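Local coordinates for protein flavodoxin (Aquifex aeolicus, PDB 2ARK) that binds FMN and probably serves as a low-potential electron donor to a number of redox enzymes, at residues V125-L135 with E149-R160. Residues are numbered along the deposited sequence; the frame is centred on the assembly and turned at random.
Sequences VTDYVGKKFTL and EEKEACRRLGRR
Val125, Val129, Phe133 and Leu135 turn one side of a beta hairpin against helix 149-160: strand 125-128 runs at 137° to the helix, and strand 133-135 returns at 27°, its axis 8.6 Å away. A classic beta bulge sits at the corner, Val129 N and Gly130 N both bonding to Phe133 O. The apolar part centres on Ala153, whose CB lies in the plane of the Phe133 ring, at its edge, 3.7 Å from CE1. Glu149 runs obliquely past that ring and sets OE2 3.3 Å from Gly130 CA; water bridges OE2 to Lys132 N. At the other end two helix arginines and Arg185 hold the buried carboxylate of Asp127. Bends at chi2 (58°) and chi3 bring Arg160 to it end-on: NH1 reaches OD1 from above the carboxylate plane, and NH2 salt-bridges Asp127 OD2 on the syn side at 2.7 Å. Arg156 NH2 forms another salt bridge, on the anti side of Asp127 OD2 at 2.9 Å. Val129 CG2 sits over one face of the Arg156 guanidinium, toward its rim, and Arg156 NH1 donates to Glu152 OE1, a salt bridge within the helix. The hairpin packs beside helix 148-168, whose Cys154 touches helix 17-30 and Leu157 strand 90-97.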
ATOM      1  N   VAL A 125      -3.350  14.566  -6.640  1.00 26.69           N
ATOM      2  CA  VAL A 125      -3.442  16.033  -6.709  1.00 25.90           C
ATOM      3  C   VAL A 125      -3.296  16.708  -5.370  1.00 25.69           C
ATOM      4  O   VAL A 125      -3.934  16.335  -4.405  1.00 25.99           O
ATOM      5  CB  VAL A 125      -4.762  16.494  -7.399  1.00 26.33           C
ATOM      6  CG1 VAL A 125      -4.883  17.995  -7.378  1.00 24.59           C
ATOM      7  CG2 VAL A 125      -4.822  15.990  -8.825  1.00 24.95           C
ATOM      8  N   THR A 126      -2.442  17.722  -5.315  1.00 26.38           N
ATOM      9  CA  THR A 126      -2.200  18.469  -4.069  1.00 25.82           C
ATOM     10  C   THR A 126      -3.327  19.445  -3.734  1.00 25.34           C
ATOM     11  O   THR A 126      -3.601  19.707  -2.567  1.00 25.36           O
ATOM     12  CB  THR A 126      -0.909  19.278  -4.160  1.00 26.13           C
ATOM     13  OG1 THR A 126      -0.878  19.951  -5.413  1.00 25.80           O
ATOM     14  CG2 THR A 126       0.333  18.369  -4.043  1.00 26.60           C
ATOM     15  N   ASP A 127      -3.958  19.993  -4.766  1.00 24.86           N
ATOM     16  CA  ASP A 127      -5.021  20.999  -4.606  1.00 24.88           C
ATOM     17  C   ASP A 127      -5.991  20.708  -3.473  1.00 24.82           C
ATOM     18  O   ASP A 127      -6.478  19.595  -3.327  1.00 23.18           O
ATOM     19  CB  ASP A 127      -5.834  21.154  -5.899  1.00 24.31           C
ATOM     20  CG  ASP A 127      -4.985  21.559  -7.058  1.00 24.28           C
ATOM     21  OD1 ASP A 127      -3.733  21.397  -6.962  1.00 23.97           O
ATOM     22  OD2 ASP A 127      -5.564  22.054  -8.048  1.00 22.43           O
ATOM     23  N   TYR A 128      -6.241  21.739  -2.667  1.00 25.25           N
ATOM     24  CA  TYR A 128      -7.381  21.733  -1.777  1.00 25.78           C
ATOM     25  C   TYR A 128      -8.538  22.450  -2.440  1.00 26.34           C
ATOM     26  O   TYR A 128      -8.472  23.615  -2.845  1.00 27.01           O
ATOM     27  CB  TYR A 128      -7.073  22.375  -0.459  1.00 25.68           C
ATOM     28  CG  TYR A 128      -6.486  21.449   0.552  1.00 25.80           C
ATOM     29  CD1 TYR A 128      -5.213  20.880   0.360  1.00 26.38           C
ATOM     30  CD2 TYR A 128      -7.171  21.175   1.741  1.00 25.04           C
ATOM     31  CE1 TYR A 128      -4.639  20.036   1.329  1.00 25.53           C
ATOM     32  CE2 TYR A 128      -6.610  20.357   2.721  1.00 25.52           C
ATOM     33  CZ  TYR A 128      -5.346  19.789   2.502  1.00 25.68           C
ATOM     34  OH  TYR A 128      -4.802  18.997   3.469  1.00 26.33           O
ATOM     35  N   VAL A 129      -9.614  21.715  -2.509  1.00 26.39           N
ATOM     36  CA  VAL A 129     -10.721  22.026  -3.324  1.00 27.23           C
ATOM     37  C   VAL A 129     -11.801  22.439  -2.317  1.00 27.82           C
ATOM     38  O   VAL A 129     -12.816  23.038  -2.647  1.00 28.81           O
ATOM     39  CB  VAL A 129     -10.950  20.749  -4.141  1.00 27.22           C
ATOM     40  CG1 VAL A 129     -12.236  20.021  -3.800  1.00 27.18           C
ATOM     41  CG2 VAL A 129     -10.621  20.957  -5.618  1.00 26.16           C
ATOM     42  N   GLY A 130     -11.513  22.148  -1.058  1.00 28.39           N
ATOM     43  CA  GLY A 130     -12.297  22.602   0.085  1.00 28.82           C
ATOM     44  C   GLY A 130     -11.337  22.743   1.255  1.00 29.17           C
ATOM     45  O   GLY A 130     -10.233  22.201   1.235  1.00 29.37           O
ATOM     46  N   LYS A 131     -11.761  23.461   2.280  1.00 29.70           N
ATOM     47  CA  LYS A 131     -10.902  23.810   3.414  1.00 29.71           C
ATOM     48  C   LYS A 131     -10.248  22.555   4.011  1.00 29.22           C
ATOM     49  O   LYS A 131      -9.076  22.584   4.393  1.00 28.67           O
ATOM     50  CB  LYS A 131     -11.739  24.540   4.460  1.00 29.51           C
ATOM     51  CG  LYS A 131     -10.991  25.450   5.376  1.00 31.79           C
ATOM     52  CD  LYS A 131     -12.033  26.321   6.098  1.00 36.11           C
ATOM     53  CE  LYS A 131     -11.515  27.726   6.421  1.00 36.11           C
ATOM     54  NZ  LYS A 131     -12.659  28.626   6.597  1.00 35.25           N
ATOM     55  N   LYS A 132     -11.024  21.470   4.077  1.00 28.53           N
ATOM     56  CA  LYS A 132     -10.558  20.164   4.564  1.00 28.11           C
ATOM     57  C   LYS A 132     -10.828  19.070   3.516  1.00 26.86           C
ATOM     58  O   LYS A 132     -11.163  17.935   3.853  1.00 26.85           O
ATOM     59  CB  LYS A 132     -11.273  19.809   5.877  1.00 28.48           C
ATOM     60  CG  LYS A 132     -10.820  20.618   7.034  1.00 31.12           C
ATOM     61  CD  LYS A 132     -11.198  20.013   8.381  1.00 35.36           C
ATOM     62  CE  LYS A 132     -10.221  20.531   9.466  1.00 37.94           C
ATOM     63  NZ  LYS A 132      -8.739  20.303   9.089  1.00 37.65           N
ATOM     64  N   PHE A 133     -10.714  19.418   2.244  1.00 25.50           N
ATOM     65  CA  PHE A 133     -11.067  18.484   1.213  1.00 24.62           C
ATOM     66  C   PHE A 133     -10.045  18.466   0.070  1.00 24.82           C
ATOM     67  O   PHE A 133      -9.883  19.459  -0.657  1.00 24.09           O
ATOM     68  CB  PHE A 133     -12.507  18.710   0.703  1.00 24.44           C
ATOM     69  CG  PHE A 133     -13.147  17.458   0.191  1.00 23.56           C
ATOM     70  CD1 PHE A 133     -13.010  17.084  -1.147  1.00 24.15           C
ATOM     71  CD2 PHE A 133     -13.828  16.614   1.051  1.00 24.26           C
ATOM     72  CE1 PHE A 133     -13.546  15.883  -1.622  1.00 24.89           C
ATOM     73  CE2 PHE A 133     -14.403  15.421   0.587  1.00 25.56           C
ATOM     74  CZ  PHE A 133     -14.248  15.047  -0.751  1.00 26.49           C
ATOM     75  N   THR A 134      -9.392  17.307  -0.096  1.00 24.51           N
ATOM     76  CA  THR A 134      -8.353  17.144  -1.105  1.00 23.91           C
ATOM     77  C   THR A 134      -8.421  15.810  -1.867  1.00 25.14           C
ATOM     78  O   THR A 134      -9.426  15.091  -1.808  1.00 25.90           O
ATOM     79  CB  THR A 134      -6.952  17.464  -0.534  1.00 23.25           C
ATOM     80  OG1 THR A 134      -6.028  17.634  -1.603  1.00 21.21           O
ATOM     81  CG2 THR A 134      -6.448  16.404   0.450  1.00 21.88           C
ATOM     82  N   LEU A 135      -7.365  15.485  -2.614  1.00 25.86           N
ATOM     83  CA  LEU A 135      -7.411  14.353  -3.526  1.00 25.03           C
ATOM     84  C   LEU A 135      -5.999  13.856  -3.845  1.00 25.52           C
ATOM     85  O   LEU A 135      -5.646  13.578  -5.011  1.00 25.76           O
ATOM     86  CB  LEU A 135      -8.216  14.723  -4.786  1.00 24.91           C
ATOM     87  CG  LEU A 135      -7.898  15.938  -5.678  1.00 24.33           C
ATOM     88  CD1 LEU A 135      -8.189  15.582  -7.150  1.00 20.73           C
ATOM     89  CD2 LEU A 135      -8.665  17.210  -5.229  1.00 21.93           C
ATOM     90  N   GLU A 149     -17.583  20.702  -2.790  1.00 34.57           N
ATOM     91  CA  GLU A 149     -16.191  20.267  -2.775  1.00 34.60           C
ATOM     92  C   GLU A 149     -15.998  18.828  -3.319  1.00 33.74           C
ATOM     93  O   GLU A 149     -14.992  18.550  -3.991  1.00 33.31           O
ATOM     94  CB  GLU A 149     -15.546  20.481  -1.395  1.00 34.32           C
ATOM     95  CG  GLU A 149     -16.244  19.813  -0.214  1.00 35.40           C
ATOM     96  CD  GLU A 149     -15.688  20.281   1.146  1.00 36.29           C
ATOM     97  OE1 GLU A 149     -15.749  19.502   2.132  1.00 37.19           O
ATOM     98  OE2 GLU A 149     -15.180  21.427   1.227  1.00 38.50           O
ATOM     99  N   GLU A 150     -16.974  17.946  -3.072  1.00 32.66           N
ATOM    100  CA  GLU A 150     -16.945  16.597  -3.628  1.00 32.19           C
ATOM    101  C   GLU A 150     -17.026  16.626  -5.142  1.00 31.92           C
ATOM    102  O   GLU A 150     -16.292  15.901  -5.808  1.00 31.83           O
ATOM    103  CB  GLU A 150     -18.066  15.732  -3.065  1.00 31.96           C
ATOM    104  CG  GLU A 150     -17.847  15.425  -1.617  1.00 33.19           C
ATOM    105  CD  GLU A 150     -19.002  14.696  -0.970  1.00 35.22           C
ATOM    106  OE1 GLU A 150     -20.166  14.836  -1.422  1.00 35.57           O
ATOM    107  OE2 GLU A 150     -18.726  13.964   0.006  1.00 37.07           O
ATOM    108  N   LYS A 151     -17.912  17.475  -5.677  1.00 31.43           N
ATOM    109  CA  LYS A 151     -18.068  17.613  -7.131  1.00 31.01           C
ATOM    110  C   LYS A 151     -16.790  18.200  -7.728  1.00 29.77           C
ATOM    111  O   LYS A 151     -16.317  17.750  -8.782  1.00 29.22           O
ATOM    112  CB  LYS A 151     -19.339  18.405  -7.491  1.00 30.64           C
ATOM    113  CG  LYS A 151     -20.628  17.740  -6.935  1.00 33.24           C
ATOM    114  CD  LYS A 151     -21.931  18.028  -7.720  1.00 32.41           C
ATOM    115  CE  LYS A 151     -22.853  19.086  -7.053  1.00 37.88           C
ATOM    116  NZ  LYS A 151     -24.260  19.221  -7.678  1.00 36.09           N
ATOM    117  N   GLU A 152     -16.205  19.153  -7.001  1.00 29.18           N
ATOM    118  CA  GLU A 152     -15.012  19.880  -7.451  1.00 28.22           C
ATOM    119  C   GLU A 152     -13.749  19.033  -7.413  1.00 27.86           C
ATOM    120  O   GLU A 152     -12.914  19.157  -8.301  1.00 27.81           O
ATOM    121  CB  GLU A 152     -14.840  21.213  -6.691  1.00 27.94           C
ATOM    122  CG  GLU A 152     -13.815  22.198  -7.293  1.00 26.79           C
ATOM    123  CD  GLU A 152     -13.964  22.445  -8.805  1.00 28.50           C
ATOM    124  OE1 GLU A 152     -12.917  22.588  -9.473  1.00 28.45           O
ATOM    125  OE2 GLU A 152     -15.108  22.486  -9.340  1.00 29.30           O
ATOM    126  N   ALA A 153     -13.622  18.162  -6.405  1.00 27.50           N
ATOM    127  CA  ALA A 153     -12.516  17.178  -6.352  1.00 26.39           C
ATOM    128  C   ALA A 153     -12.451  16.364  -7.648  1.00 26.51           C
ATOM    129  O   ALA A 153     -11.370  16.144  -8.193  1.00 25.86           O
ATOM    130  CB  ALA A 153     -12.682  16.254  -5.150  1.00 25.48           C
ATOM    131  N   CYS A 154     -13.629  15.941  -8.125  1.00 26.68           N
ATOM    132  CA  CYS A 154     -13.773  15.094  -9.303  1.00 27.62           C
ATOM    133  C   CYS A 154     -13.375  15.836 -10.536  1.00 27.30           C
ATOM    134  O   CYS A 154     -12.622  15.341 -11.343  1.00 28.74           O
ATOM    135  CB  CYS A 154     -15.208  14.599  -9.455  1.00 27.26           C
ATOM    136  SG  CYS A 154     -15.707  13.392  -8.197  1.00 32.23           S
ATOM    137  N   ARG A 155     -13.888  17.036 -10.673  1.00 27.38           N
ATOM    138  CA  ARG A 155     -13.473  17.919 -11.721  1.00 26.72           C
ATOM    139  C   ARG A 155     -11.968  18.183 -11.706  1.00 27.11           C
ATOM    140  O   ARG A 155     -11.316  18.115 -12.756  1.00 27.50           O
ATOM    141  CB  ARG A 155     -14.241  19.217 -11.606  1.00 26.80           C
ATOM    142  CG  ARG A 155     -15.724  19.126 -11.891  1.00 24.33           C
ATOM    143  CD  ARG A 155     -16.292  20.554 -12.121  1.00 24.91           C
ATOM    144  NE  ARG A 155     -17.750  20.549 -12.018  1.00 25.98           N
ATOM    145  CZ  ARG A 155     -18.437  20.893 -10.927  1.00 27.39           C
ATOM    146  NH1 ARG A 155     -17.800  21.321  -9.836  1.00 27.80           N
ATOM    147  NH2 ARG A 155     -19.774  20.828 -10.932  1.00 26.13           N
ATOM    148  N   ARG A 156     -11.410  18.470 -10.534  1.00 26.79           N
ATOM    149  CA  ARG A 156      -9.985  18.798 -10.446  1.00 27.07           C
ATOM    150  C   ARG A 156      -9.053  17.685 -10.953  1.00 27.67           C
ATOM    151  O   ARG A 156      -8.034  17.970 -11.617  1.00 27.82           O
ATOM    152  CB  ARG A 156      -9.572  19.214  -9.029  1.00 26.91           C
ATOM    153  CG  ARG A 156      -8.157  19.802  -8.972  1.00 26.45           C
ATOM    154  CD  ARG A 156      -8.078  21.103  -9.828  1.00 27.58           C
ATOM    155  NE  ARG A 156      -9.253  21.920  -9.555  1.00 25.84           N
ATOM    156  CZ  ARG A 156      -9.330  22.824  -8.588  1.00 23.61           C
ATOM    157  NH1 ARG A 156     -10.455  23.480  -8.409  1.00 20.60           N
ATOM    158  NH2 ARG A 156      -8.289  23.088  -7.820  1.00 22.53           N
ATOM    159  N   LEU A 157      -9.397  16.434 -10.625  1.00 27.44           N
ATOM    160  CA  LEU A 157      -8.671  15.287 -11.137  1.00 27.04           C
ATOM    161  C   LEU A 157      -8.525  15.298 -12.654  1.00 27.17           C
ATOM    162  O   LEU A 157      -7.422  15.181 -13.165  1.00 26.71           O
ATOM    163  CB  LEU A 157      -9.316  13.985 -10.674  1.00 26.38           C
ATOM    164  CG  LEU A 157      -8.408  12.764 -10.979  1.00 26.47           C
ATOM    165  CD1 LEU A 157      -7.122  12.682 -10.050  1.00 24.91           C
ATOM    166  CD2 LEU A 157      -9.210  11.506 -10.954  1.00 22.09           C
ATOM    167  N   GLY A 158      -9.649  15.441 -13.368  1.00 27.82           N
ATOM    168  CA  GLY A 158      -9.653  15.452 -14.825  1.00 27.25           C
ATOM    169  C   GLY A 158      -8.905  16.640 -15.389  1.00 27.27           C
ATOM    170  O   GLY A 158      -8.209  16.508 -16.405  1.00 27.50           O
ATOM    171  N   ARG A 159      -9.071  17.792 -14.731  1.00 26.86           N
ATOM    172  CA  ARG A 159      -8.347  19.045 -15.002  1.00 26.98           C
ATOM    173  C   ARG A 159      -6.830  18.847 -14.955  1.00 26.45           C
ATOM    174  O   ARG A 159      -6.125  19.223 -15.888  1.00 25.97           O
ATOM    175  CB  ARG A 159      -8.700  20.078 -13.926  1.00 27.03           C
ATOM    176  CG  ARG A 159      -8.808  21.522 -14.334  1.00 27.44           C
ATOM    177  CD  ARG A 159      -7.797  22.046 -15.341  1.00 31.19           C
ATOM    178  NE  ARG A 159      -8.528  22.721 -16.398  1.00 34.62           N
ATOM    179  CZ  ARG A 159      -8.546  24.022 -16.674  1.00 33.69           C
ATOM    180  NH1 ARG A 159      -7.795  24.905 -16.043  1.00 35.85           N
ATOM    181  NH2 ARG A 159      -9.318  24.421 -17.649  1.00 33.34           N
ATOM    182  N   ARG A 160      -6.343  18.301 -13.840  1.00 26.03           N
ATOM    183  CA  ARG A 160      -4.921  18.068 -13.669  1.00 26.18           C
ATOM    184  C   ARG A 160      -4.411  17.004 -14.641  1.00 26.78           C
ATOM    185  O   ARG A 160      -3.309  17.122 -15.172  1.00 27.67           O
ATOM    186  CB  ARG A 160      -4.583  17.748 -12.207  1.00 25.60           C
ATOM    187  CG  ARG A 160      -3.078  17.819 -11.846  1.00 24.74           C
ATOM    188  CD  ARG A 160      -2.377  19.170 -12.101  1.00 24.18           C
ATOM    189  NE  ARG A 160      -3.221  20.340 -11.827  1.00 26.91           N
ATOM    190  CZ  ARG A 160      -3.549  20.792 -10.606  1.00 26.23           C
ATOM    191  NH1 ARG A 160      -3.104  20.187  -9.506  1.00 22.81           N
ATOM    192  NH2 ARG A 160      -4.330  21.860 -10.493  1.00 24.64           N
TER
HETATM  193  O   HOH W   1      -8.749  24.624  -5.300  1.00 24.44           O
HETATM  194  O   HOH W   2     -13.773  21.082   3.623  1.00 30.76           O